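Local structure of activating signal cointegrator 1 complex subunit 2 (6YXQ) at residues 377-381 with 396-400; 368-373 with 402-407. The protein binds, as a whole, polyubiquitin chains and so brings the ASCC3 helicase and the ALKBH3 demethylase to sites of DNA alkylation damage, this chain being its ASCC3-binding N-terminal part. All blocks are in the same frame, centred on the assembly; numbering follows the deposited sequence.

Contact 1 of 2, residues 377-381 with 396-400; sequences VAEDI and TAYIL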
loop_
_atom_site.group_PDB
_atom_site.type_symbol
_atom_site.label_atom_id
_atom_site.label_comp_id
_atom_site.label_asym_id
_atom_site.label_seq_id
_atom_site.Cartn_x
_atom_site.Cartn_y
_atom_site.Cartn_z
ATOM N N VAL B 377 32.852 6.983 11.951
ATOM C CA VAL B 377 33.739 6.157 11.133
ATOM C C VAL B 377 34.734 5.400 12.006
ATOM O O VAL B 377 35.019 4.220 11.763
ATOM C CB VAL B 377 34.465 7.024 10.086
ATOM C CG1 VAL B 377 35.662 6.281 9.528
ATOM C CG2 VAL B 377 33.521 7.432 8.963
ATOM N N ALA B 378 35.282 6.063 13.031
ATOM C CA ALA B 378 36.292 5.433 13.878
ATOM C C ALA B 378 35.786 4.135 14.485
ATOM O O ALA B 378 36.553 3.182 14.665
ATOM C CB ALA B 378 36.720 6.393 14.983
ATOM N N GLU B 379 34.495 4.077 14.802
ATOM C CA GLU B 379 33.940 2.887 15.434
ATOM C C GLU B 379 33.853 1.721 14.455
ATOM O O GLU B 379 33.993 0.561 14.861
ATOM C CB GLU B 379 32.573 3.227 16.039
ATOM C CG GLU B 379 31.516 2.155 15.932
ATOM C CD GLU B 379 30.200 2.607 16.520
ATOM O OE1 GLU B 379 30.162 3.723 17.077
ATOM O OE2 GLU B 379 29.209 1.852 16.431
ATOM N N ASP B 380 33.647 2.000 13.165
ATOM C CA ASP B 380 33.618 0.924 12.182
ATOM C C ASP B 380 35.021 0.535 11.721
ATOM O O ASP B 380 35.242 -0.618 11.335
ATOM C CB ASP B 380 32.747 1.324 10.988
ATOM C CG ASP B 380 31.268 1.374 11.338
ATOM O OD1 ASP B 380 30.826 0.560 12.176
ATOM O OD2 ASP B 380 30.545 2.230 10.783
ATOM N N ILE B 381 35.976 1.467 11.761
ATOM C CA ILE B 381 37.356 1.123 11.429
ATOM C C ILE B 381 37.938 0.185 12.478
ATOM O O ILE B 381 38.665 -0.764 12.152
ATOM C CB ILE B 381 38.202 2.400 11.279
ATOM C CG1 ILE B 381 37.862 3.124 9.979
ATOM C CG2 ILE B 381 39.686 2.076 11.324
ATOM C CD1 ILE B 381 38.845 4.237 9.650
ATOM N N THR B 396 44.371 2.837 7.392
ATOM C CA THR B 396 43.175 3.625 7.670
ATOM C C THR B 396 43.441 5.073 8.053
ATOM O O THR B 396 42.504 5.880 7.993
ATOM C CB THR B 396 42.328 2.968 8.778
ATOM O OG1 THR B 396 42.968 3.121 10.053
ATOM C CG2 THR B 396 42.113 1.486 8.485
ATOM N N ALA B 397 44.679 5.435 8.404
ATOM C CA ALA B 397 44.973 6.756 8.960
ATOM C C ALA B 397 44.383 7.878 8.111
ATOM O O ALA B 397 43.662 8.745 8.624
ATOM C CB ALA B 397 46.487 6.930 9.105
ATOM N N TYR B 398 44.666 7.863 6.804
ATOM C CA TYR B 398 44.198 8.939 5.933
ATOM C C TYR B 398 42.692 9.133 6.045
ATOM O O TYR B 398 42.218 10.273 6.147
ATOM C CB TYR B 398 44.614 8.671 4.482
ATOM C CG TYR B 398 43.954 7.482 3.810
ATOM C CD1 TYR B 398 44.327 6.187 4.125
ATOM C CD2 TYR B 398 42.979 7.663 2.837
ATOM C CE1 TYR B 398 43.734 5.104 3.510
ATOM C CE2 TYR B 398 42.379 6.586 2.212
ATOM C CZ TYR B 398 42.762 5.307 2.552
ATOM O OH TYR B 398 42.178 4.223 1.929
ATOM N N ILE B 399 41.930 8.035 6.083
ATOM C CA ILE B 399 40.476 8.139 6.201
ATOM C C ILE B 399 40.103 8.965 7.426
ATOM O O ILE B 399 39.314 9.918 7.346
ATOM C CB ILE B 399 39.834 6.743 6.245
ATOM C CG1 ILE B 399 39.977 6.044 4.891
ATOM C CG2 ILE B 399 38.373 6.855 6.627
ATOM C CD1 ILE B 399 39.798 4.543 4.937
ATOM N N LEU B 400 40.707 8.647 8.570
ATOM C CA LEU B 400 40.411 9.411 9.777
ATOM C C LEU B 400 40.842 10.862 9.617
ATOM O O LEU B 400 40.103 11.778 10.008
ATOM C CB LEU B 400 41.084 8.774 10.991
ATOM C CG LEU B 400 40.477 7.439 11.432
ATOM C CD1 LEU B 400 41.410 6.711 12.381
ATOM C CD2 LEU B 400 39.118 7.661 12.076
#

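Contact 2 of 2, residues 368-373 with 402-407; sequences LRDYDA and AVESAW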
loop_
_atom_site.group_PDB
_atom_site.type_symbol
_atom_site.label_atom_id
_atom_site.label_comp_id
_atom_site.label_asym_id
_atom_site.label_seq_id
_atom_site.Cartn_x
_atom_site.Cartn_y
_atom_site.Cartn_z
ATOM N N LEU B 368 30.976 13.779 4.573
ATOM C CA LEU B 368 31.763 13.033 5.545
ATOM C C LEU B 368 31.463 13.502 6.959
ATOM O O LEU B 368 31.273 12.690 7.868
ATOM C CB LEU B 368 33.253 13.171 5.243
ATOM C CG LEU B 368 33.993 11.869 4.927
ATOM C CD1 LEU B 368 35.485 12.137 4.839
ATOM C CD2 LEU B 368 33.690 10.790 5.958
ATOM N N ARG B 369 31.406 14.819 7.154
ATOM C CA ARG B 369 31.178 15.378 8.482
ATOM C C ARG B 369 29.845 14.910 9.055
ATOM O O ARG B 369 29.786 14.377 10.169
ATOM C CB ARG B 369 31.249 16.904 8.391
ATOM C CG ARG B 369 30.853 17.671 9.632
ATOM C CD ARG B 369 30.441 19.100 9.267
ATOM N NE ARG B 369 31.094 19.594 8.055
ATOM C CZ ARG B 369 30.658 20.627 7.340
ATOM N NH1 ARG B 369 29.561 21.276 7.714
ATOM N NH2 ARG B 369 31.314 21.007 6.250
ATOM N N ASP B 370 28.767 15.067 8.282
ATOM C CA ASP B 370 27.431 14.674 8.733
ATOM C C ASP B 370 27.327 13.162 8.930
ATOM O O ASP B 370 26.769 12.686 9.937
ATOM C CB ASP B 370 26.391 15.154 7.716
ATOM C CG ASP B 370 26.323 16.678 7.609
ATOM O OD1 ASP B 370 26.993 17.384 8.399
ATOM O OD2 ASP B 370 25.603 17.173 6.718
ATOM N N TYR B 371 27.856 12.391 7.975
ATOM C CA TYR B 371 27.829 10.938 8.085
ATOM C C TYR B 371 28.586 10.460 9.314
ATOM O O TYR B 371 28.141 9.536 9.997
ATOM C CB TYR B 371 28.416 10.288 6.831
ATOM C CG TYR B 371 28.575 8.795 6.985
ATOM C CD1 TYR B 371 27.480 7.954 6.879
ATOM C CD2 TYR B 371 29.808 8.228 7.263
ATOM C CE1 TYR B 371 27.604 6.593 7.035
ATOM C CE2 TYR B 371 29.943 6.862 7.422
ATOM C CZ TYR B 371 28.834 6.050 7.304
ATOM O OH TYR B 371 28.945 4.687 7.459
ATOM N N ASP B 372 29.759 11.040 9.581
ATOM C CA ASP B 372 30.506 10.688 10.779
ATOM C C ASP B 372 29.740 11.077 12.034
ATOM O O ASP B 372 29.770 10.354 13.037
ATOM C CB ASP B 372 31.871 11.366 10.757
ATOM C CG ASP B 372 32.744 10.939 11.912
ATOM O OD1 ASP B 372 33.088 9.740 11.987
ATOM O OD2 ASP B 372 33.076 11.802 12.750
ATOM N N ALA B 373 29.049 12.220 12.000
ATOM C CA ALA B 373 28.242 12.615 13.147
ATOM C C ALA B 373 27.185 11.566 13.458
ATOM O O ALA B 373 26.904 11.292 14.632
ATOM C CB ALA B 373 27.595 13.976 12.894
ATOM N N ALA B 402 40.870 12.470 6.967
ATOM C CA ALA B 402 39.803 13.087 6.195
ATOM C C ALA B 402 38.688 13.542 7.127
ATOM O O ALA B 402 38.358 14.734 7.190
ATOM C CB ALA B 402 39.277 12.111 5.145
ATOM N N VAL B 403 38.146 12.603 7.909
ATOM C CA VAL B 403 37.054 12.907 8.832
ATOM C C VAL B 403 37.391 14.142 9.655
ATOM O O VAL B 403 36.644 15.128 9.669
ATOM C CB VAL B 403 36.766 11.699 9.739
ATOM C CG1 VAL B 403 35.785 12.081 10.838
ATOM C CG2 VAL B 403 36.239 10.536 8.918
ATOM N N GLU B 404 38.546 14.104 10.325
ATOM C CA GLU B 404 39.005 15.237 11.118
ATOM C C GLU B 404 38.894 16.533 10.337
ATOM O O GLU B 404 38.179 17.458 10.739
ATOM C CB GLU B 404 40.445 15.013 11.565
ATOM C CG GLU B 404 41.009 16.164 12.377
ATOM C CD GLU B 404 42.108 15.714 13.314
ATOM O OE1 GLU B 404 43.298 15.863 12.951
ATOM O OE2 GLU B 404 41.779 15.204 14.408
ATOM N N SER B 405 39.564 16.604 9.186
ATOM C CA SER B 405 39.576 17.870 8.463
ATOM C C SER B 405 38.176 18.249 8.000
ATOM O O SER B 405 37.841 19.438 7.967
ATOM C CB SER B 405 40.546 17.803 7.288
ATOM O OG SER B 405 39.850 17.571 6.086
ATOM N N ALA B 406 37.333 17.255 7.706
ATOM C CA ALA B 406 35.950 17.538 7.337
ATOM C C ALA B 406 35.245 18.325 8.431
ATOM O O ALA B 406 34.503 19.275 8.155
ATOM C CB ALA B 406 35.205 16.238 7.052
ATOM N N TRP B 407 35.469 17.945 9.689
ATOM C CA TRP B 407 34.919 18.730 10.785
ATOM C C TRP B 407 35.628 20.073 10.895
ATOM O O TRP B 407 34.980 21.117 11.048
ATOM C CB TRP B 407 35.029 17.943 12.089
ATOM C CG TRP B 407 34.043 16.811 12.208
ATOM C CD1 TRP B 407 34.167 15.550 11.695
ATOM C CD2 TRP B 407 32.789 16.842 12.895
ATOM N NE1 TRP B 407 33.061 14.795 12.019
ATOM C CE2 TRP B 407 32.203 15.568 12.756
ATOM C CE3 TRP B 407 32.104 17.823 13.616
ATOM C CZ2 TRP B 407 30.967 15.255 13.310
ATOM C CZ3 TRP B 407 30.878 17.510 14.165
ATOM C CH2 TRP B 407 30.321 16.239 14.009
#

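Contact 1 of 2, residues 377-381 with 396-400
T396, near the start of helix 394-408, meets I381 tip to tip, opening an antiparallel helix-helix contact in a largely helical fold. The short axes run at 166° and come no nearer than 10.9 Å, so the helices touch through the ends of branched side chains, and no hydrogen bond joins them. I381 straddles T396 with two methyls: CG2 lies 3.7 Å from T396 OG1, while I381 CG2 and CD1 are each 3.8 Å from T396 CB. T396 OG1 stands between its own backbone N and carbonyl carbon (chi1 72°), which turns the hydroxyl toward the I381 methyl. One turn on, I399 offers CG2 to both V377 and I381. V377 crosses it at about a right angle, V377 CG1 coming to 4.0 Å from I399 CG2; V377 CG1 lies anti to its own backbone N (chi1 163°), on the side facing helix 394-408. Beneath, F358 of helix 348-359 touches both V377 and I399, and L355 touches T396, so a third helix closes the floor of this apolar seam. L400 finishes the row at its more exposed border. Its CG meets the end of I381, tip to tip, so that the I381 CD1 methyl is held among T396, I399 and L400. The other L400 contact is with A378, whose CB sits 4.0 Å from L400 CD2.

Contact 2 of 2, residues 368-373 with 402-407
W407 lays its indole across helix 365-374 and fills the hollow formed by R369, D372 and A373. R369 CG stands over one face, 4.0 Å from the centroid of the five-membered ring, a CH-pi contact; CG lies anti to the R369 backbone N, which carries it over the ring face. On the six-membered side A373 CB comes 3.6 Å from W407 CZ2. The pyrrole nitrogen W407 NE1 donates to D372 OD2 at 3.1 Å, reaching the anti side of a carboxylate turned 82° from the ring; the bond is bent, at 137°. The other oxygen, D372 OD1, accepts from the backbone N of V377, so one carboxylate serves two helices. V403 CG1 wedges in beside this group, while the V403 and L368 side chains cross at about a right angle, V403 CG2 3.9 Å from L368 CD2. L368 is the bump from the opposite helix: its CD1 settles against A402 CB at 3.8 Å and its CB against A406 CB. The small A406 lets the backbones close to 5.4 Å between the CA atoms of R369 and A406. R369 bends at chi3, and its NE makes a weak bond to A406 O. With W407 cut back to an alanine, the hollow between R369 and A373 would probably be left unfilled and D372 OD2 would lose its indole donor. The motif is a steep helix-helix crossing, at -108°, with A406 at the closest backbone approach, in the C-terminal part of a largely helical fragment.

Contacts 1 and 2 have centres 11 Å apart and share helix 394-408, the last helix modelled, whose first half serves contact 1 and second half contact 2. Its partners, helices 377-387 and 365-374, follow each other in the chain, so the two segments of contact 1 both lie between those of contact 2. The chain thus folds back on itself: one partner runs antiparallel to the final helix, the other crosses it steeply. V377 joins the sites: it belongs to contact 1, while its side chain packs on Y371 and V403 of contact 2. Together they pack the C-terminal end of this ASCC2 fragment into one helical unit, about 30 Å from the chain centre.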